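Putative polysaccharide deacetylase (Bdellovibrio bacteriovorus HD100, PDB 5JP6) probably removes acetyl groups from peptidoglycan as a zinc-binding deacetylase of carbohydrate esterase family 4. Local coordinates at residues E253-V258 against K288-T293; K215-A218 against V223-S226; G164-K169 against V360-A365; D185-A190 against A198-T203; V44-E47 against N52-A55. The protein carries 1 engineered substitution. All coordinates share one frame; numbering follows the deposited sequence. Where two conformers were deposited one is given.

All five contacts are mainly buried, and none has a hydrogen bond crossing it; they differ in depth and in what does the packing. Contact 4 lies nearest the centre of the chain, where an aromatic ring of the sheet meets a helix. Contact 2, its neighbour, joins the next parallel strand to its own helix through aliphatic groups, and the Arg216–Asp185 salt bridge links the two helices. Contact 3 reaches the same sheet from a loop toward its periphery, setting a backbone carbonyl beside leucine. Contact 1 packs two outlying helices. Contact 5, where two helices meet across a turn, differs in bringing an amide against an indole.

Contact 1 of 5, residues E253-V258 against K288-T293; sequences EAAAEV and KAFLKT
Phe290 takes part in two of the three side-chain contacts between these helices, with Ala255 and with Val258. With CG anti to the backbone N (chi1 170°), the ring reaches out from helix 285-293 toward helix 251-269. Ala255 comes over one face, its CB 3.9 Å from Phe290 CZ; a bare methyl suits this place because it lets the flat ring lie close to the helix. Val258, one turn further on, meets the rim instead, with CG1 near the ring plane and 4.1 Å from Phe290 CE2.

Leu291 follows and uses the same valine methyl from another direction: its CD2 lies 4.0 Å from Val258 CG1, the two branches crossing at a slant. Thr293 OG1 makes a weak bond back to Ala289 O, 3.4 Å long.

Phe276 of strand 275-277 touches both Val258 and Leu291, and Leu375 packs on Val258 and Phe290. The axes of the short segments pass 11.5 Å apart and cross at -44°, and the side chains that meet between them are all apolar. Helices packed in this way against a strand of a parallel sheet are consistent with the distorted (beta/alpha) barrel of the CE4/NodB family.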
# COMPACT_ATOMS: atom_id res chain seq x y z
N GLU A 253 -8.71 -22.15 -4.10
CA GLU A 253 -9.15 -20.74 -4.19
C GLU A 253 -7.99 -19.83 -3.82
O GLU A 253 -7.77 -18.80 -4.47
CB GLU A 253 -10.35 -20.47 -3.29
CG GLU A 253 -11.63 -21.16 -3.74
CD GLU A 253 -12.73 -21.17 -2.67
OE1 GLU A 253 -12.42 -21.03 -1.46
OE2 GLU A 253 -13.90 -21.33 -3.04
N ALA A 254 -7.24 -20.20 -2.78
CA ALA A 254 -6.11 -19.37 -2.34
C ALA A 254 -5.01 -19.34 -3.41
O ALA A 254 -4.46 -18.28 -3.70
CB ALA A 254 -5.55 -19.85 -1.00
N ALA A 255 -4.73 -20.50 -4.00
CA ALA A 255 -3.70 -20.57 -5.04
C ALA A 255 -4.11 -19.74 -6.24
O ALA A 255 -3.26 -19.10 -6.87
CB ALA A 255 -3.43 -22.02 -5.47
N ALA A 256 -5.41 -19.74 -6.57
CA ALA A 256 -5.89 -18.91 -7.65
C ALA A 256 -5.70 -17.41 -7.36
O ALA A 256 -5.38 -16.63 -8.28
CB ALA A 256 -7.33 -19.24 -7.95
N GLU A 257 -5.85 -17.01 -6.09
CA GLU A 257 -5.63 -15.62 -5.65
C GLU A 257 -4.12 -15.28 -5.80
O GLU A 257 -3.74 -14.19 -6.25
CB GLU A 257 -6.10 -15.39 -4.19
CG GLU A 257 -7.60 -15.30 -4.10
CD GLU A 257 -8.13 -13.92 -4.42
OE1 GLU A 257 -7.37 -13.06 -4.96
OE2 GLU A 257 -9.30 -13.68 -4.11
N VAL A 258 -3.25 -16.23 -5.43
CA VAL A 258 -1.82 -16.02 -5.61
C VAL A 258 -1.47 -15.80 -7.08
O VAL A 258 -0.77 -14.84 -7.42
CB VAL A 258 -1.00 -17.20 -5.05
CG1 VAL A 258 0.48 -17.04 -5.35
CG2 VAL A 258 -1.20 -17.33 -3.52
N LYS A 288 2.73 -22.16 1.70
CA LYS A 288 4.15 -21.91 1.78
C LYS A 288 4.92 -22.91 0.91
O LYS A 288 5.86 -22.52 0.19
CB LYS A 288 4.63 -21.94 3.22
CG LYS A 288 4.10 -20.77 4.05
CD LYS A 288 4.51 -20.92 5.53
CE LYS A 288 4.10 -19.72 6.35
NZ LYS A 288 5.19 -18.72 6.34
N ALA A 289 4.52 -24.18 0.95
CA ALA A 289 5.17 -25.22 0.11
C ALA A 289 4.93 -24.97 -1.38
O ALA A 289 5.84 -25.11 -2.19
CB ALA A 289 4.67 -26.59 0.50
N PHE A 290 3.70 -24.59 -1.70
CA PHE A 290 3.32 -24.23 -3.07
C PHE A 290 4.24 -23.14 -3.64
O PHE A 290 4.74 -23.26 -4.78
CB PHE A 290 1.88 -23.75 -3.03
CG PHE A 290 1.38 -23.11 -4.30
CD1 PHE A 290 1.13 -23.85 -5.43
CD2 PHE A 290 1.11 -21.76 -4.33
CE1 PHE A 290 0.59 -23.25 -6.55
CE2 PHE A 290 0.62 -21.15 -5.45
CZ PHE A 290 0.35 -21.90 -6.56
N LEU A 291 4.49 -22.08 -2.87
CA LEU A 291 5.36 -21.01 -3.37
C LEU A 291 6.76 -21.50 -3.73
O LEU A 291 7.34 -21.07 -4.74
CB LEU A 291 5.46 -19.85 -2.37
CG LEU A 291 4.21 -19.01 -2.17
CD1 LEU A 291 4.47 -17.98 -1.08
CD2 LEU A 291 3.80 -18.32 -3.47
N LYS A 292 7.30 -22.39 -2.89
CA LYS A 292 8.63 -22.92 -3.16
C LYS A 292 8.63 -23.76 -4.43
O LYS A 292 9.50 -23.60 -5.27
CB LYS A 292 9.17 -23.73 -1.98
CG LYS A 292 9.30 -22.93 -0.69
CD LYS A 292 9.78 -23.81 0.44
CE LYS A 292 11.09 -24.46 0.20
NZ LYS A 292 12.16 -23.48 -0.11
N THR A 293 7.63 -24.62 -4.59
CA THR A 293 7.48 -25.40 -5.82
C THR A 293 7.39 -24.47 -7.04
O THR A 293 7.98 -24.75 -8.11
CB THR A 293 6.29 -26.34 -5.71
OG1 THR A 293 6.56 -27.29 -4.68
CG2 THR A 293 6.02 -27.10 -7.04

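Contact 2 of 5, residues K215-A218 against V223-S226; sequences KRVA and VIGS
Ile224 holds CG1 anti to its own carbonyl carbon (chi1 -50°) and then runs on extended (chi2 173°), which carries CD1 out from the strand to Val217 and Ala218. On the helix, the torsion of Val217 (chi1 175°) sets CG1 opposite the backbone N and directs that branch at the same methyl. The two side chains meet at a slant, CG1 of Val217 lying 3.6 Å from CD1 of Ile224 and 3.8 Å from its CG1. One valine branch therefore rests along the last two carbons of the isoleucine.

CD1 of Ile224 also reaches the backbone of the next residue, 3.7 Å from Ala218 N, with Ala218 CB 3.9 Å from the same methyl. The small alanine allows this approach to the helix surface, whereas the longer CG1–CD1 branch of isoleucine bridges the gap from the sheet.

Helix 211-219 lies on the connection between the parallel neighbours 199-202 and 223-227, so the contact packs the helical part of a beta-alpha-beta crossover onto the strand that it leads into. A beta-branched residue such as Ile224 fits the extended backbone there, and its N bonds to Asp273 OD2. Around the aliphatic cluster, Val265 and Leu269 of helix 251-269 also touch Ile224, while Thr184 and Leu188 of helix 183-193 touch Val217.

Further along the strand, Gly225 makes backbone bonds with Phe200 and Ala202, and Ser226, the residue before the zinc ligand His227, bonds through OG to His262 ND1.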
# COMPACT_ATOMS: atom_id res chain seq x y z
N LYS A 215 3.30 0.70 -15.07
CA LYS A 215 4.39 0.88 -16.00
C LYS A 215 5.42 1.91 -15.53
O LYS A 215 6.62 1.75 -15.77
CB LYS A 215 3.87 1.21 -17.37
CG LYS A 215 3.07 0.08 -18.04
CD LYS A 215 2.65 0.48 -19.45
CE LYS A 215 1.80 -0.61 -20.05
NZ LYS A 215 1.44 -0.25 -21.44
N ARG A 216 4.97 2.99 -14.88
CA ARG A 216 5.92 3.97 -14.33
C ARG A 216 6.72 3.40 -13.20
O ARG A 216 7.91 3.71 -13.10
CB ARG A 216 5.21 5.25 -13.91
CG ARG A 216 4.53 5.96 -15.12
CD ARG A 216 3.96 7.32 -14.74
NE ARG A 216 2.77 7.28 -13.89
CZ ARG A 216 1.53 7.19 -14.35
NH1 ARG A 216 1.32 7.07 -15.65
NH2 ARG A 216 0.50 7.20 -13.51
N VAL A 217 6.11 2.57 -12.35
CA VAL A 217 6.88 1.89 -11.30
C VAL A 217 7.98 1.05 -11.97
O VAL A 217 9.15 1.12 -11.57
CB VAL A 217 6.00 0.99 -10.40
CG1 VAL A 217 6.83 0.21 -9.40
CG2 VAL A 217 4.88 1.77 -9.71
N ALA A 218 7.61 0.26 -12.98
CA ALA A 218 8.55 -0.62 -13.68
C ALA A 218 9.71 0.20 -14.29
O ALA A 218 10.89 -0.17 -14.19
CB ALA A 218 7.86 -1.45 -14.74
N VAL A 223 11.46 -3.43 -8.07
CA VAL A 223 10.97 -4.82 -8.09
C VAL A 223 9.45 -4.78 -7.96
O VAL A 223 8.90 -4.01 -7.17
CB VAL A 223 11.66 -5.68 -7.02
CG1 VAL A 223 10.86 -6.93 -6.74
CG2 VAL A 223 13.07 -6.00 -7.47
N ILE A 224 8.77 -5.59 -8.77
CA ILE A 224 7.32 -5.68 -8.74
C ILE A 224 6.88 -7.14 -8.71
O ILE A 224 7.07 -7.86 -9.67
CB ILE A 224 6.66 -4.97 -9.92
CG1 ILE A 224 7.20 -3.55 -10.07
CG2 ILE A 224 5.14 -4.98 -9.76
CD1 ILE A 224 6.68 -2.87 -11.34
N GLY A 225 6.29 -7.53 -7.56
CA GLY A 225 5.61 -8.79 -7.40
C GLY A 225 4.16 -8.56 -7.07
O GLY A 225 3.56 -7.58 -7.51
N SER A 226 3.58 -9.44 -6.27
CA SER A 226 2.15 -9.34 -5.98
C SER A 226 1.80 -9.63 -4.52
O SER A 226 2.58 -10.21 -3.81
CB SER A 226 1.35 -10.21 -6.97
OG SER A 226 1.47 -11.58 -6.69

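Contact 3 of 5, residues G164-K169 against V360-A365; sequences GDVARK and VLLTAA
Val166 sits against both Val360 and Leu362, and its CG1 is the hub of the tight part of the contact. That methyl is 4.1 Å from Val360 CG1 and equally 4.1 Å from Leu362 CD2. The Val166 and Val360 side chains slide past one another in opposite directions, whereas Leu362 crosses Val166 at roughly a right angle, so a single branch serves two differently aimed neighbours. The first torsion of Val166 (chi1 -60°) puts this branch beside the backbone N, and it is the one that meets Val360 and Leu362. Gly164 completes the packed region with backbone alone: its O is 3.9 Å from Leu362 CD2, and its CA is 4.0 Å from Leu362 CD1. Glycine suits this spot because any CB here would point toward Leu362 and lie too near its CD1; the positive phi (78°) favours glycine as well.

The other side is different in kind. Asp165, Ala167 and Arg168 are exposed and make no contact with residues 360-365; the Arg168 guanidinium instead has Lys169 CG over one face. Lys169 forms a cation-pi contact with Tyr357 and gives its NZ to Arg355 O. Two of the loop's carbonyls have polar partners outside the contact: Arg153 NH2 bonds to Gly164 O, and Arg329 NH1 bonds to Val166 O.

Val172 of strand 170-176 backs both Val166 and Leu362, placing the contact between the loop entering that strand and its parallel neighbour. Since the packing itself is purely van der Waals, it fixes position by shape more than by direction.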
# COMPACT_ATOMS: atom_id res chain seq x y z
N GLY A 164 15.44 -10.43 5.37
CA GLY A 164 16.02 -10.44 4.03
C GLY A 164 17.52 -10.63 3.91
O GLY A 164 18.08 -10.37 2.85
N ASP A 165 18.16 -11.03 4.99
CA ASP A 165 19.60 -11.34 5.02
C ASP A 165 20.46 -10.10 4.71
O ASP A 165 21.61 -10.20 4.27
CB ASP A 165 19.95 -12.51 4.10
CG ASP A 165 19.14 -13.75 4.43
OD1 ASP A 165 19.31 -14.28 5.51
OD2 ASP A 165 18.29 -14.15 3.62
N VAL A 166 19.90 -8.93 5.02
CA VAL A 166 20.64 -7.71 4.81
C VAL A 166 21.59 -7.40 5.99
O VAL A 166 21.48 -8.00 7.07
CB VAL A 166 19.72 -6.50 4.54
CG1 VAL A 166 18.87 -6.76 3.30
CG2 VAL A 166 18.86 -6.19 5.74
N ALA A 167 22.51 -6.46 5.76
CA ALA A 167 23.51 -6.07 6.77
C ALA A 167 22.92 -5.10 7.81
O ALA A 167 21.83 -4.54 7.61
CB ALA A 167 24.74 -5.47 6.10
N ARG A 168 23.67 -4.87 8.90
CA ARG A 168 23.28 -3.85 9.86
C ARG A 168 23.11 -2.51 9.11
O ARG A 168 23.89 -2.16 8.19
CB ARG A 168 24.28 -3.72 11.02
CG ARG A 168 25.66 -3.20 10.64
CD ARG A 168 26.58 -3.01 11.87
NE ARG A 168 26.04 -2.07 12.86
CZ ARG A 168 26.17 -0.74 12.82
NH1 ARG A 168 26.82 -0.15 11.82
NH2 ARG A 168 25.63 0.00 13.78
N LYS A 169 22.06 -1.79 9.51
CA LYS A 169 21.71 -0.46 9.00
C LYS A 169 21.32 -0.45 7.53
O LYS A 169 21.34 0.58 6.87
CB LYS A 169 22.76 0.59 9.36
CG LYS A 169 22.96 0.65 10.88
CD LYS A 169 23.66 1.86 11.35
CE LYS A 169 22.68 2.98 11.55
NZ LYS A 169 23.38 4.12 12.19
N VAL A 360 18.22 -0.95 0.46
CA VAL A 360 18.60 -2.13 -0.32
C VAL A 360 17.43 -2.63 -1.13
O VAL A 360 16.32 -2.75 -0.62
CB VAL A 360 19.05 -3.27 0.62
CG1 VAL A 360 19.26 -4.56 -0.12
CG2 VAL A 360 20.32 -2.85 1.36
N LEU A 361 17.71 -3.00 -2.38
CA LEU A 361 16.74 -3.69 -3.20
C LEU A 361 17.08 -5.18 -3.22
O LEU A 361 18.22 -5.54 -3.48
CB LEU A 361 16.78 -3.17 -4.64
CG LEU A 361 15.74 -3.75 -5.59
CD1 LEU A 361 14.35 -3.39 -5.18
CD2 LEU A 361 16.06 -3.28 -7.01
N LEU A 362 16.09 -6.03 -2.93
CA LEU A 362 16.29 -7.48 -3.07
C LEU A 362 15.67 -7.89 -4.40
O LEU A 362 14.56 -7.45 -4.74
CB LEU A 362 15.62 -8.25 -1.92
CG LEU A 362 16.11 -7.90 -0.52
CD1 LEU A 362 15.29 -8.65 0.53
CD2 LEU A 362 17.60 -8.20 -0.37
N THR A 363 16.37 -8.74 -5.13
CA THR A 363 15.95 -9.16 -6.44
C THR A 363 16.36 -10.62 -6.66
O THR A 363 17.25 -11.14 -5.98
CB THR A 363 16.52 -8.22 -7.52
OG1 THR A 363 15.75 -8.36 -8.71
CG2 THR A 363 18.01 -8.53 -7.76
N ALA A 364 15.71 -11.26 -7.61
CA ALA A 364 16.09 -12.65 -7.95
C ALA A 364 17.51 -12.75 -8.50
O ALA A 364 17.96 -11.88 -9.26
CB ALA A 364 15.12 -13.23 -8.96
N ALA A 365 18.21 -13.81 -8.13
CA ALA A 365 19.54 -14.07 -8.70
C ALA A 365 19.50 -14.33 -10.22
O ALA A 365 20.42 -13.93 -10.95
CB ALA A 365 20.19 -15.24 -7.98

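Contact 4 of 5, residues D185-A190 against A198-T203; sequences DAILRA and AMFFAT
The ring of Phe200 is the flat group at the centre, and Ile187 and Leu188 approach its far end from the helix. Ile187 comes to the edge: its CG2 lies near the ring plane, 4.3 Å from Phe200 CZ. Leu188 reaches the same atom at a slant, with CD2 4.1 Å from Phe200 CZ. Two aromatic neighbours also meet the ring, Phe175 with planes about 20° apart and His222 packing edge-to-face.

The second flat group, the guanidinium of Arg189, folds back along its own helix, with Asp185 O and the CA of Ala186 on one face, and takes no part in the packing against the strand.

Phe200 has CG anti to the carbonyl carbon (chi1 -67°), an orientation that projects the ring off the sheet with CZ foremost. Ile187 already points at the strand from its CB, whereas Leu188 points less directly and depends on its terminal branch to touch. A large aromatic suits the strand position because it spans the wide gap between backbones, 9.2 Å even for the nearest CA pair, Leu188 and Ala198. Branched aliphatic residues suit the helix, since their methyls can meet the ring's end at CZ without polar groups.

The contact belongs to the beta-alpha-beta unit of strand 170-176, helix 183-193 and strand 199-202. Ala342 of helix 339-354 touches Ile187, and Val217 of helix 211-219 touches both Leu188 and Phe200, so flanking helices pack beside helix 183-193 over the parallel sheet.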
# COMPACT_ATOMS: atom_id res chain seq x y z
N ASP A 185 2.75 7.52 -7.75
CA ASP A 185 3.65 8.40 -8.48
C ASP A 185 4.39 9.33 -7.49
O ASP A 185 5.54 9.63 -7.69
CB ASP A 185 2.92 9.18 -9.58
CG ASP A 185 2.55 8.33 -10.75
OD1 ASP A 185 3.44 7.65 -11.27
OD2 ASP A 185 1.33 8.34 -11.12
N ALA A 186 3.72 9.81 -6.44
CA ALA A 186 4.40 10.63 -5.43
C ALA A 186 5.52 9.83 -4.74
O ALA A 186 6.62 10.33 -4.54
CB ALA A 186 3.43 11.17 -4.40
N ILE A 187 5.24 8.58 -4.40
CA ILE A 187 6.23 7.70 -3.81
C ILE A 187 7.41 7.50 -4.81
O ILE A 187 8.59 7.59 -4.43
CB ILE A 187 5.59 6.42 -3.25
CG1 ILE A 187 4.82 6.74 -1.95
CG2 ILE A 187 6.65 5.34 -3.05
CD1 ILE A 187 3.81 5.70 -1.54
N LEU A 188 7.09 7.26 -6.08
CA LEU A 188 8.13 7.11 -7.11
C LEU A 188 9.02 8.35 -7.18
O LEU A 188 10.24 8.23 -7.29
CB LEU A 188 7.53 6.82 -8.47
CG LEU A 188 6.85 5.48 -8.65
CD1 LEU A 188 6.25 5.35 -10.04
CD2 LEU A 188 7.81 4.31 -8.41
N ARG A 189 8.41 9.53 -7.15
CA ARG A 189 9.20 10.77 -7.23
C ARG A 189 10.15 10.87 -6.05
O ARG A 189 11.33 11.19 -6.21
CB ARG A 189 8.31 12.00 -7.25
CG ARG A 189 7.51 12.13 -8.53
CD ARG A 189 6.81 13.46 -8.60
NE ARG A 189 5.63 13.54 -7.73
CZ ARG A 189 4.39 13.18 -8.07
NH1 ARG A 189 4.14 12.62 -9.24
NH2 ARG A 189 3.39 13.34 -7.21
N ALA A 190 9.64 10.53 -4.89
CA ALA A 190 10.45 10.63 -3.66
C ALA A 190 11.63 9.65 -3.71
O ALA A 190 12.77 10.00 -3.38
CB ALA A 190 9.60 10.38 -2.44
N ALA A 198 12.87 0.16 -4.48
CA ALA A 198 11.91 -0.48 -3.57
C ALA A 198 11.26 -1.68 -4.21
O ALA A 198 11.36 -1.89 -5.41
CB ALA A 198 10.84 0.54 -3.14
N MET A 199 10.58 -2.47 -3.37
CA MET A 199 9.87 -3.64 -3.81
C MET A 199 8.34 -3.28 -3.72
O MET A 199 7.86 -2.84 -2.65
CB MET A 199 10.21 -4.89 -3.00
CG MET A 199 11.67 -5.21 -2.88
SD MET A 199 11.94 -6.64 -1.86
CE MET A 199 11.56 -7.94 -3.03
N PHE A 200 7.58 -3.51 -4.79
CA PHE A 200 6.14 -3.30 -4.79
C PHE A 200 5.42 -4.62 -4.93
O PHE A 200 5.66 -5.37 -5.88
CB PHE A 200 5.73 -2.34 -5.92
CG PHE A 200 6.23 -0.94 -5.74
CD1 PHE A 200 7.54 -0.61 -5.97
CD2 PHE A 200 5.36 0.07 -5.29
CE1 PHE A 200 8.01 0.69 -5.76
CE2 PHE A 200 5.81 1.36 -5.10
CZ PHE A 200 7.14 1.67 -5.32
N PHE A 201 4.55 -4.90 -3.96
CA PHE A 201 3.72 -6.08 -3.98
C PHE A 201 2.31 -5.62 -4.36
O PHE A 201 1.48 -5.26 -3.53
CB PHE A 201 3.76 -6.82 -2.64
CG PHE A 201 5.13 -7.35 -2.31
CD1 PHE A 201 6.04 -6.56 -1.64
CD2 PHE A 201 5.51 -8.63 -2.67
CE1 PHE A 201 7.31 -7.02 -1.35
CE2 PHE A 201 6.78 -9.11 -2.38
CZ PHE A 201 7.68 -8.30 -1.72
N ALA A 202 2.08 -5.61 -5.66
CA ALA A 202 0.88 -5.04 -6.24
C ALA A 202 -0.28 -5.99 -6.11
O ALA A 202 -0.09 -7.20 -6.08
CB ALA A 202 1.14 -4.73 -7.71
N THR A 203 -1.50 -5.45 -6.05
CA THR A 203 -2.64 -6.32 -6.06
C THR A 203 -3.36 -6.23 -7.40
O THR A 203 -3.33 -5.17 -8.08
CB THR A 203 -3.53 -5.96 -4.87
OG1 THR A 203 -4.24 -7.11 -4.42
CG2 THR A 203 -4.40 -4.71 -5.25

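Contact 5 of 5, residues V44-E47 against N52-A55; sequences VEWE and NPEA
Trp46 makes the contact with Asn52 and Pro53, while Glu45 just before it turns back, bonding through OE1 to Gln41 N. The indole has CG anti to the backbone N (chi1 167°), and this swings its six-membered ring toward the start of the next helix. CZ2 lies 3.8 Å from Asn52 ND2, and CH2 lies 3.8 Å from Pro53 CD. Both atoms stand oblique to the ring, the side chains cross at about a right angle, and the indole and amide planes are 39° apart.

The asparagine has two tasks. Its nitrogen side packs on the tryptophan, while OD1 accepts from Glu54 N at 2.9 Å, an N-cap bond with the donor tilted 31° from the carbonyl plane. Proline fits the first turn, where its lack of an N-H costs no helical bond and its CD gives the indole an apolar surface.

Glu47, the last residue of helix 43-47, points away from this packing and touches the zinc ligand Tyr280. Trp46 also stacks with Trp308. The turn between helices 43-47 and 53-66 thus packs between these two residues and the N-terminal helices, Trp46 resting on Asp36 and Asn37 of helix 24-39 and Pro53 on Glu96 of helix 94-98, with the Trp46 side chain about 9 Å from the bound zinc ion.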
# COMPACT_ATOMS: atom_id res chain seq x y z
N VAL A 44 -3.22 -7.18 11.37
CA VAL A 44 -4.12 -8.31 11.25
C VAL A 44 -5.47 -8.00 11.94
O VAL A 44 -6.55 -8.23 11.36
CB VAL A 44 -3.50 -9.58 11.87
CG1 VAL A 44 -4.53 -10.71 11.93
CG2 VAL A 44 -2.25 -10.00 11.05
N GLU A 45 -5.41 -7.47 13.17
CA GLU A 45 -6.66 -7.10 13.84
C GLU A 45 -7.50 -6.11 12.98
O GLU A 45 -8.72 -6.27 12.84
CB GLU A 45 -6.39 -6.51 15.23
CG GLU A 45 -7.63 -6.50 16.09
CD GLU A 45 -7.38 -6.07 17.53
OE1 GLU A 45 -6.21 -6.03 17.98
OE2 GLU A 45 -8.38 -5.78 18.22
N TRP A 46 -6.85 -5.12 12.38
CA TRP A 46 -7.57 -4.15 11.55
C TRP A 46 -8.10 -4.79 10.29
O TRP A 46 -9.23 -4.46 9.85
CB TRP A 46 -6.63 -2.96 11.17
CG TRP A 46 -7.10 -2.06 10.09
CD1 TRP A 46 -6.46 -1.82 8.90
CD2 TRP A 46 -8.29 -1.24 10.06
NE1 TRP A 46 -7.15 -0.93 8.15
CE2 TRP A 46 -8.30 -0.58 8.81
CE3 TRP A 46 -9.38 -1.05 10.93
CZ2 TRP A 46 -9.29 0.31 8.45
CZ3 TRP A 46 -10.38 -0.19 10.55
CH2 TRP A 46 -10.32 0.50 9.32
N GLU A 47 -7.27 -5.68 9.71
CA GLU A 47 -7.69 -6.58 8.63
C GLU A 47 -8.94 -7.39 9.00
O GLU A 47 -9.77 -7.64 8.15
CB GLU A 47 -6.55 -7.55 8.23
CG GLU A 47 -5.86 -7.27 6.89
CD GLU A 47 -5.45 -8.57 6.18
OE1 GLU A 47 -4.61 -9.32 6.73
OE2 GLU A 47 -5.99 -8.84 5.08
N ASN A 52 -14.22 -2.06 7.58
CA ASN A 52 -13.18 -1.53 6.72
C ASN A 52 -13.84 -0.65 5.63
O ASN A 52 -14.77 -1.08 4.95
CB ASN A 52 -12.40 -2.64 6.06
CG ASN A 52 -11.32 -2.11 5.16
OD1 ASN A 52 -11.57 -1.73 4.02
ND2 ASN A 52 -10.12 -2.11 5.65
N PRO A 53 -13.37 0.58 5.43
CA PRO A 53 -14.07 1.45 4.48
C PRO A 53 -14.23 0.86 3.08
O PRO A 53 -15.27 1.07 2.46
CB PRO A 53 -13.18 2.69 4.45
CG PRO A 53 -12.61 2.74 5.83
CD PRO A 53 -12.30 1.30 6.16
N GLU A 54 -13.24 0.12 2.59
CA GLU A 54 -13.36 -0.50 1.27
C GLU A 54 -14.56 -1.47 1.25
O GLU A 54 -15.38 -1.47 0.29
CB GLU A 54 -12.10 -1.27 0.90
CG GLU A 54 -12.05 -1.73 -0.55
CD GLU A 54 -10.75 -2.39 -0.92
OE1 GLU A 54 -9.98 -2.71 0.00
OE2 GLU A 54 -10.50 -2.58 -2.13
N ALA A 55 -14.66 -2.28 2.29
CA ALA A 55 -15.77 -3.24 2.40
C ALA A 55 -17.10 -2.50 2.56
O ALA A 55 -18.11 -2.90 1.94
CB ALA A 55 -15.58 -4.18 3.58